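Local coordinates for protein GH5 (PDB 4YHE) that probably hydrolyses beta-glucosidic bonds in cellulose and related polysaccharides, as a cellulase (endoglucanase) of glycoside hydrolase family 5, at residues 86-91 against 148-153; 124-129 against 179-184. All coordinates share one frame; numbering follows the deposited sequence.

Contact 1 (86-91 against 148-153); sequences ELVHMA and KRFAND
His89 and Asp153 make the polar part of this contact. NE2 of His89 donates to OD1 of Asp153 over 2.7 Å, with an N-H...O angle of 160°. The two ends of the bond differ in geometry: the oxygen lies close to the plane of the imidazole, at its edge, whereas the donor stands above the carboxylate plane, 42° out of it, the two flat groups being well inclined to each other. The rotation of the imidazole is fixed from its other nitrogen too, since ND1 is hydrogen-bonded to the backbone O of Asp85, one turn earlier in the same helix. With both nitrogens engaged, the ring has little freedom to flip. A leucine in place of Asp153 would probably leave NE2 of His89 without its acceptor, and the imidazole tied by a hydrogen bond only through ND1.

In the (beta/alpha)8 barrel, helix 78-93 and helix 129-149 precede the neighbouring strands 97-101 and 157-160. The contact therefore joins two adjacent helices of the outer layer, the second through the type I turn Phe150-Asp153 that follows it.

The apolar part lies beside the bond. CG1 of Val88, placed anti to its backbone N (chi1 161°), comes within 4.1 Å of CE1 of Phe150, the two side chains crossing at a slant. The same CG1 also lies over one face of the His89 ring, toward its rim. CE1 of His89 meets the edge of the phenyl ring, 4.2 Å from CE1 of Phe150. Both Val88 and Phe150 reach Ile100 of strand 97-101, while Arg149 forms salt bridges with Asp82 and Asp85 of helix 78-93.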
ATOM      1  N   GLU A  86     -16.485  -9.766   5.995  1.00 21.12           N
ATOM      2  CA  GLU A  86     -16.167 -10.303   7.331  1.00 23.10           C
ATOM      3  C   GLU A  86     -14.833  -9.807   7.866  1.00 20.72           C
ATOM      4  O   GLU A  86     -14.724  -9.392   9.030  1.00 17.97           O
ATOM      5  CB  GLU A  86     -16.178 -11.845   7.327  1.00 27.58           C
ATOM      6  CG  GLU A  86     -17.575 -12.452   7.394  1.00 34.19           C
ATOM      7  CD  GLU A  86     -17.903 -13.125   8.744  1.00 42.76           C
ATOM      8  OE1 GLU A  86     -17.056 -13.878   9.312  1.00 45.25           O
ATOM      9  OE2 GLU A  86     -19.040 -12.919   9.227  1.00 52.32           O
ATOM     10  N   LEU A  87     -13.813  -9.836   7.016  1.00 18.75           N
ATOM     11  CA  LEU A  87     -12.473  -9.362   7.430  1.00 18.16           C
ATOM     12  C   LEU A  87     -12.474  -7.882   7.832  1.00 17.67           C
ATOM     13  O   LEU A  87     -11.902  -7.500   8.870  1.00 16.37           O
ATOM     14  CB  LEU A  87     -11.488  -9.575   6.286  1.00 18.59           C
ATOM     15  CG  LEU A  87     -11.182 -11.040   5.969  1.00 18.78           C
ATOM     16  CD1 LEU A  87     -10.506 -11.119   4.621  1.00 18.80           C
ATOM     17  CD2 LEU A  87     -10.324 -11.633   7.071  1.00 19.03           C
ATOM     18  N   VAL A  88     -13.127  -7.074   6.997  1.00 17.80           N
ATOM     19  CA  VAL A  88     -13.285  -5.648   7.234  1.00 19.23           C
ATOM     20  C   VAL A  88     -13.889  -5.424   8.620  1.00 19.12           C
ATOM     21  O   VAL A  88     -13.429  -4.593   9.403  1.00 17.90           O
ATOM     22  CB  VAL A  88     -14.180  -5.046   6.119  1.00 20.33           C
ATOM     23  CG1 VAL A  88     -14.786  -3.718   6.497  1.00 21.27           C
ATOM     24  CG2 VAL A  88     -13.386  -4.892   4.840  1.00 21.14           C
ATOM     25  N   HIS A  89     -14.919  -6.202   8.936  1.00 19.31           N
ATOM     26  CA  HIS A  89     -15.610  -6.013  10.223  1.00 19.93           C
ATOM     27  C   HIS A  89     -14.892  -6.597  11.422  1.00 20.85           C
ATOM     28  O   HIS A  89     -15.014  -6.054  12.531  1.00 21.85           O
ATOM     29  CB  HIS A  89     -17.086  -6.427  10.077  1.00 20.31           C
ATOM     30  CG  HIS A  89     -17.883  -5.442   9.285  1.00 21.13           C
ATOM     31  ND1 HIS A  89     -18.158  -5.601   7.940  1.00 21.41           N
ATOM     32  CD2 HIS A  89     -18.394  -4.232   9.633  1.00 22.17           C
ATOM     33  CE1 HIS A  89     -18.840  -4.555   7.513  1.00 21.89           C
ATOM     34  NE2 HIS A  89     -18.991  -3.710   8.519  1.00 21.68           N
ATOM     35  N   MET A  90     -14.060  -7.636  11.229  1.00 20.00           N
ATOM     36  CA  MET A  90     -13.126  -8.054  12.291  1.00 20.73           C
ATOM     37  C   MET A  90     -12.131  -6.940  12.623  1.00 20.96           C
ATOM     38  O   MET A  90     -11.866  -6.636  13.797  1.00 17.88           O
ATOM     39  CB  MET A  90     -12.334  -9.306  11.899  1.00 20.98           C
ATOM     40  CG  MET A  90     -13.144 -10.571  11.663  1.00 22.78           C
ATOM     41  SD  MET A  90     -12.071 -11.889  11.057  1.00 24.47           S
ATOM     42  CE  MET A  90     -13.189 -13.285  10.922  1.00 24.97           C
ATOM     43  N   ALA A  91     -11.559  -6.347  11.571  1.00 20.10           N
ATOM     44  CA  ALA A  91     -10.644  -5.222  11.721  1.00 19.54           C
ATOM     45  C   ALA A  91     -11.299  -4.053  12.488  1.00 19.48           C
ATOM     46  O   ALA A  91     -10.678  -3.472  13.388  1.00 19.46           O
ATOM     47  CB  ALA A  91     -10.183  -4.749  10.350  1.00 19.22           C
ATOM     48  N   LYS A 148     -21.797  -0.642  -2.689  1.00 23.46           N
ATOM     49  CA  LYS A 148     -23.151  -0.992  -2.222  1.00 24.97           C
ATOM     50  C   LYS A 148     -23.131  -1.927  -1.025  1.00 25.07           C
ATOM     51  O   LYS A 148     -23.923  -1.755  -0.114  1.00 24.65           O
ATOM     52  CB  LYS A 148     -23.986  -1.571  -3.342  1.00 28.02           C
ATOM     53  CG  LYS A 148     -24.530  -0.468  -4.231  1.00 32.41           C
ATOM     54  CD  LYS A 148     -25.213  -1.033  -5.465  1.00 34.71           C
ATOM     55  CE  LYS A 148     -25.557   0.075  -6.452  1.00 36.80           C
ATOM     56  NZ  LYS A 148     -25.761  -0.533  -7.790  1.00 37.22           N
ATOM     57  N   ARG A 149     -22.185  -2.866  -0.978  1.00 23.68           N
ATOM     58  CA  ARG A 149     -22.061  -3.743   0.191  1.00 24.41           C
ATOM     59  C   ARG A 149     -21.736  -2.948   1.453  1.00 23.67           C
ATOM     60  O   ARG A 149     -22.238  -3.252   2.553  1.00 23.38           O
ATOM     61  CB  ARG A 149     -20.974  -4.798  -0.067  1.00 25.40           C
ATOM     62  CG  ARG A 149     -20.896  -5.872   0.977  1.00 27.92           C
ATOM     63  CD  ARG A 149     -22.090  -6.820   0.845  1.00 30.06           C
ATOM     64  NE  ARG A 149     -21.768  -7.941   1.654  1.00 35.28           N
ATOM     65  CZ  ARG A 149     -21.704  -9.206   1.299  1.00 29.02           C
ATOM     66  NH1 ARG A 149     -22.045  -9.662   0.096  1.00 27.22           N
ATOM     67  NH2 ARG A 149     -21.326 -10.027   2.237  1.00 30.81           N
ATOM     68  N   PHE A 150     -20.895  -1.924   1.306  1.00 22.91           N
ATOM     69  CA  PHE A 150     -20.319  -1.210   2.453  1.00 23.54           C
ATOM     70  C   PHE A 150     -20.945   0.175   2.691  1.00 23.56           C
ATOM     71  O   PHE A 150     -20.411   1.005   3.423  1.00 20.89           O
ATOM     72  CB  PHE A 150     -18.782  -1.118   2.268  1.00 23.53           C
ATOM     73  CG  PHE A 150     -18.094  -2.459   2.302  1.00 23.93           C
ATOM     74  CD1 PHE A 150     -18.078  -3.197   3.462  1.00 24.03           C
ATOM     75  CD2 PHE A 150     -17.485  -2.989   1.164  1.00 22.80           C
ATOM     76  CE1 PHE A 150     -17.483  -4.433   3.507  1.00 24.51           C
ATOM     77  CE2 PHE A 150     -16.879  -4.221   1.204  1.00 24.27           C
ATOM     78  CZ  PHE A 150     -16.885  -4.957   2.364  1.00 26.20           C
ATOM     79  N   ALA A 151     -22.109   0.391   2.103  1.00 23.81           N
ATOM     80  CA  ALA A 151     -22.785   1.685   2.138  1.00 24.25           C
ATOM     81  C   ALA A 151     -23.127   2.166   3.545  1.00 25.64           C
ATOM     82  O   ALA A 151     -23.219   3.374   3.776  1.00 27.50           O
ATOM     83  CB  ALA A 151     -24.038   1.628   1.268  1.00 25.16           C
ATOM     84  N   ASN A 152     -23.253   1.246   4.503  1.00 26.67           N
ATOM     85  CA  ASN A 152     -23.522   1.618   5.889  1.00 28.40           C
ATOM     86  C   ASN A 152     -22.285   1.729   6.753  1.00 27.72           C
ATOM     87  O   ASN A 152     -22.387   2.005   7.952  1.00 28.80           O
ATOM     88  CB  ASN A 152     -24.484   0.607   6.518  1.00 32.94           C
ATOM     89  CG  ASN A 152     -25.807   0.510   5.770  1.00 37.24           C
ATOM     90  OD1 ASN A 152     -26.306   1.490   5.186  1.00 40.35           O
ATOM     91  ND2 ASN A 152     -26.385  -0.674   5.785  1.00 41.06           N
ATOM     92  N   ASP A 153     -21.103   1.515   6.164  1.00 25.12           N
ATOM     93  CA  ASP A 153     -19.857   1.620   6.916  1.00 24.22           C
ATOM     94  C   ASP A 153     -19.181   2.971   6.660  1.00 23.65           C
ATOM     95  O   ASP A 153     -18.952   3.363   5.509  1.00 22.54           O
ATOM     96  CB  ASP A 153     -18.936   0.447   6.543  1.00 21.79           C
ATOM     97  CG  ASP A 153     -19.562  -0.887   6.870  1.00 22.20           C
ATOM     98  OD1 ASP A 153     -19.792  -1.125   8.064  1.00 20.21           O
ATOM     99  OD2 ASP A 153     -19.827  -1.684   5.958  1.00 21.58           O
TER

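Contact 2 (124-129 against 179-184); sequences AAVASE and GGAQYR
Val126 holds CG1 anti to its backbone N (chi1 165°) and CG2 anti to its carbonyl carbon, a rotation that turns one methyl to Ala181 and the other to Gln182. CG1 takes the first residue of helix 181-199, lying 4.1 Å from CB of Ala181. CG2 takes the next residue: it is 3.9 Å from CG of Gln182 and equally far from CA of the same residue, and 4.1 Å from the backbone O of Ala181. The valine and glutamine side chains cross at about a right angle, consistent with a touch near the root of the glutamine, where CG and CA are the atoms met.

Beyond CG the glutamine runs extended (chi2 -179°), carrying its amide away from the valine. There both polar atoms are satisfied, OE1 by the hydroxyl of Tyr214 and NE2 by OD2 of Asp167. Between the segments the contact is van der Waals and small, 109 Å² summed over both sides, with the CA atoms of Val126 and Gln182 6.4 Å apart.

Structurally, the last turn of the short helix 122-127 rests against the first turn of helix 181-199, whose N-cap position is Gly180. Farther along that helix, Val185 is touched by both Val126 and Ala125, and Trp189 by Ala125. Ala125 also packs on Ile135 of helix 129-149, so the short helix bridges two successive long helices outside the barrel strands 157-160 and 209-212.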
ATOM      1  N   ALA A 124      -2.809  -2.813 -22.987  1.00 25.45           N
ATOM      2  CA  ALA A 124      -3.976  -3.132 -23.827  1.00 27.26           C
ATOM      3  C   ALA A 124      -4.948  -1.965 -23.955  1.00 26.29           C
ATOM      4  O   ALA A 124      -5.499  -1.703 -25.037  1.00 22.98           O
ATOM      5  CB  ALA A 124      -4.693  -4.368 -23.306  1.00 26.79           C
ATOM      6  N   ALA A 125      -5.129  -1.225 -22.863  1.00 24.99           N
ATOM      7  CA  ALA A 125      -5.977  -0.035 -22.857  1.00 24.37           C
ATOM      8  C   ALA A 125      -5.411   1.154 -23.642  1.00 25.33           C
ATOM      9  O   ALA A 125      -6.166   1.929 -24.251  1.00 24.77           O
ATOM     10  CB  ALA A 125      -6.212   0.404 -21.413  1.00 23.92           C
ATOM     11  N   VAL A 126      -4.102   1.337 -23.566  1.00 25.48           N
ATOM     12  CA  VAL A 126      -3.421   2.388 -24.321  1.00 26.22           C
ATOM     13  C   VAL A 126      -3.423   2.085 -25.832  1.00 28.12           C
ATOM     14  O   VAL A 126      -3.564   2.987 -26.644  1.00 28.50           O
ATOM     15  CB  VAL A 126      -1.980   2.561 -23.819  1.00 27.09           C
ATOM     16  CG1 VAL A 126      -1.129   3.363 -24.805  1.00 29.68           C
ATOM     17  CG2 VAL A 126      -2.006   3.201 -22.426  1.00 27.91           C
ATOM     18  N   ALA A 127      -3.257   0.821 -26.186  1.00 28.71           N
ATOM     19  CA  ALA A 127      -3.300   0.400 -27.602  1.00 31.51           C
ATOM     20  C   ALA A 127      -4.697   0.476 -28.231  1.00 32.26           C
ATOM     21  O   ALA A 127      -4.816   0.591 -29.446  1.00 31.56           O
ATOM     22  CB  ALA A 127      -2.765  -1.008 -27.732  1.00 31.80           C
ATOM     23  N   SER A 128      -5.751   0.384 -27.417  1.00 31.80           N
ATOM     24  CA  SER A 128      -7.119   0.374 -27.923  1.00 31.23           C
ATOM     25  C   SER A 128      -8.103   1.107 -27.023  1.00 31.84           C
ATOM     26  O   SER A 128      -8.354   0.680 -25.894  1.00 28.69           O
ATOM     27  CB  SER A 128      -7.598  -1.071 -28.089  1.00 30.70           C
ATOM     28  OG  SER A 128      -8.985  -1.097 -28.391  1.00 31.21           O
ATOM     29  N   GLU A 129      -8.734   2.153 -27.546  1.00 32.52           N
ATOM     30  CA  GLU A 129      -9.722   2.882 -26.771  1.00 32.40           C
ATOM     31  C   GLU A 129     -10.969   2.036 -26.508  1.00 35.11           C
ATOM     32  O   GLU A 129     -11.643   2.213 -25.483  1.00 31.79           O
ATOM     33  CB  GLU A 129     -10.081   4.207 -27.448  1.00 33.18           C
ATOM     34  CG  GLU A 129     -11.172   5.018 -26.753  1.00 34.85           C
ATOM     35  CD  GLU A 129     -10.789   5.516 -25.364  1.00 37.39           C
ATOM     36  OE1 GLU A 129      -9.592   5.463 -24.979  1.00 38.43           O
ATOM     37  OE2 GLU A 129     -11.704   5.976 -24.652  1.00 38.93           O
ATOM     38  N   GLY A 179       4.729   9.913 -24.712  1.00 23.34           N
ATOM     39  CA  GLY A 179       3.975  11.153 -24.638  1.00 22.12           C
ATOM     40  C   GLY A 179       2.918  11.187 -23.541  1.00 21.44           C
ATOM     41  O   GLY A 179       1.871  11.834 -23.692  1.00 21.54           O
ATOM     42  N   GLY A 180       3.179  10.483 -22.438  1.00 21.34           N
ATOM     43  CA  GLY A 180       2.260  10.450 -21.299  1.00 21.03           C
ATOM     44  C   GLY A 180       0.976   9.676 -21.528  1.00 20.97           C
ATOM     45  O   GLY A 180       0.024   9.847 -20.794  1.00 20.69           O
ATOM     46  N   ALA A 181       0.932   8.789 -22.528  1.00 20.22           N
ATOM     47  CA  ALA A 181      -0.271   8.049 -22.792  1.00 18.42           C
ATOM     48  C   ALA A 181      -0.643   7.111 -21.632  1.00 17.91           C
ATOM     49  O   ALA A 181      -1.803   7.079 -21.209  1.00 18.67           O
ATOM     50  CB  ALA A 181      -0.129   7.267 -24.114  1.00 19.08           C
ATOM     51  N   GLN A 182       0.330   6.369 -21.100  1.00 17.95           N
ATOM     52  CA  GLN A 182       0.052   5.479 -19.960  1.00 18.82           C
ATOM     53  C   GLN A 182      -0.398   6.270 -18.730  1.00 19.16           C
ATOM     54  O   GLN A 182      -1.377   5.881 -18.049  1.00 19.54           O
ATOM     55  CB  GLN A 182       1.245   4.595 -19.620  1.00 18.44           C
ATOM     56  CG  GLN A 182       1.425   3.411 -20.563  1.00 19.73           C
ATOM     57  CD  GLN A 182       2.604   2.574 -20.169  1.00 21.18           C
ATOM     58  OE1 GLN A 182       2.695   2.087 -19.029  1.00 24.30           O
ATOM     59  NE2 GLN A 182       3.566   2.456 -21.065  1.00 24.57           N
ATOM     60  N   TYR A 183       0.250   7.399 -18.468  1.00 17.99           N
ATOM     61  CA  TYR A 183      -0.158   8.205 -17.308  1.00 18.55           C
ATOM     62  C   TYR A 183      -1.572   8.734 -17.483  1.00 19.30           C
ATOM     63  O   TYR A 183      -2.341   8.799 -16.534  1.00 19.55           O
ATOM     64  CB  TYR A 183       0.768   9.385 -17.082  1.00 17.65           C
ATOM     65  CG  TYR A 183       2.203   9.034 -16.911  1.00 16.91           C
ATOM     66  CD1 TYR A 183       2.592   7.942 -16.165  1.00 17.62           C
ATOM     67  CD2 TYR A 183       3.190   9.787 -17.527  1.00 17.18           C
ATOM     68  CE1 TYR A 183       3.933   7.645 -16.000  1.00 17.66           C
ATOM     69  CE2 TYR A 183       4.510   9.483 -17.398  1.00 16.94           C
ATOM     70  CZ  TYR A 183       4.882   8.415 -16.646  1.00 17.21           C
ATOM     71  OH  TYR A 183       6.199   8.102 -16.537  1.00 17.74           O
ATOM     72  N   ARG A 184      -1.929   9.107 -18.700  1.00 19.14           N
ATOM     73  CA  ARG A 184      -3.265   9.586 -18.969  1.00 20.60           C
ATOM     74  C   ARG A 184      -4.343   8.516 -18.700  1.00 19.15           C
ATOM     75  O   ARG A 184      -5.348   8.791 -18.075  1.00 18.26           O
ATOM     76  CB  ARG A 184      -3.379  10.072 -20.428  1.00 23.12           C
ATOM     77  CG  ARG A 184      -4.775  10.577 -20.788  1.00 27.24           C
ATOM     78  CD  ARG A 184      -4.795  11.393 -22.085  1.00 31.10           C
ATOM     79  NE  ARG A 184      -4.113  12.703 -21.969  1.00 34.10           N
ATOM     80  CZ  ARG A 184      -4.625  13.791 -21.384  1.00 34.41           C
ATOM     81  NH1 ARG A 184      -5.832  13.757 -20.821  1.00 36.66           N
ATOM     82  NH2 ARG A 184      -3.932  14.932 -21.350  1.00 35.07           N
TER

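Both contacts belong to the helical layer of one eight-stranded parallel barrel, with their centres 34 Å apart and their nearest atoms about 23 Å apart, so neither touches the other. Along the chain the segments alternate: 86-91, 124-129, 148-153, then 179-184. Helix 129-149 relates them, and the two sites lie toward opposite ends of it. Contact 1 joins the turn that follows its end to helix 78-93; contact 2 sets the short helix 122-127, which leads into its start, against the beginning of helix 181-199. The three long helices lead into strands 97-101, 157-160 and 209-212, neighbours in the barrel.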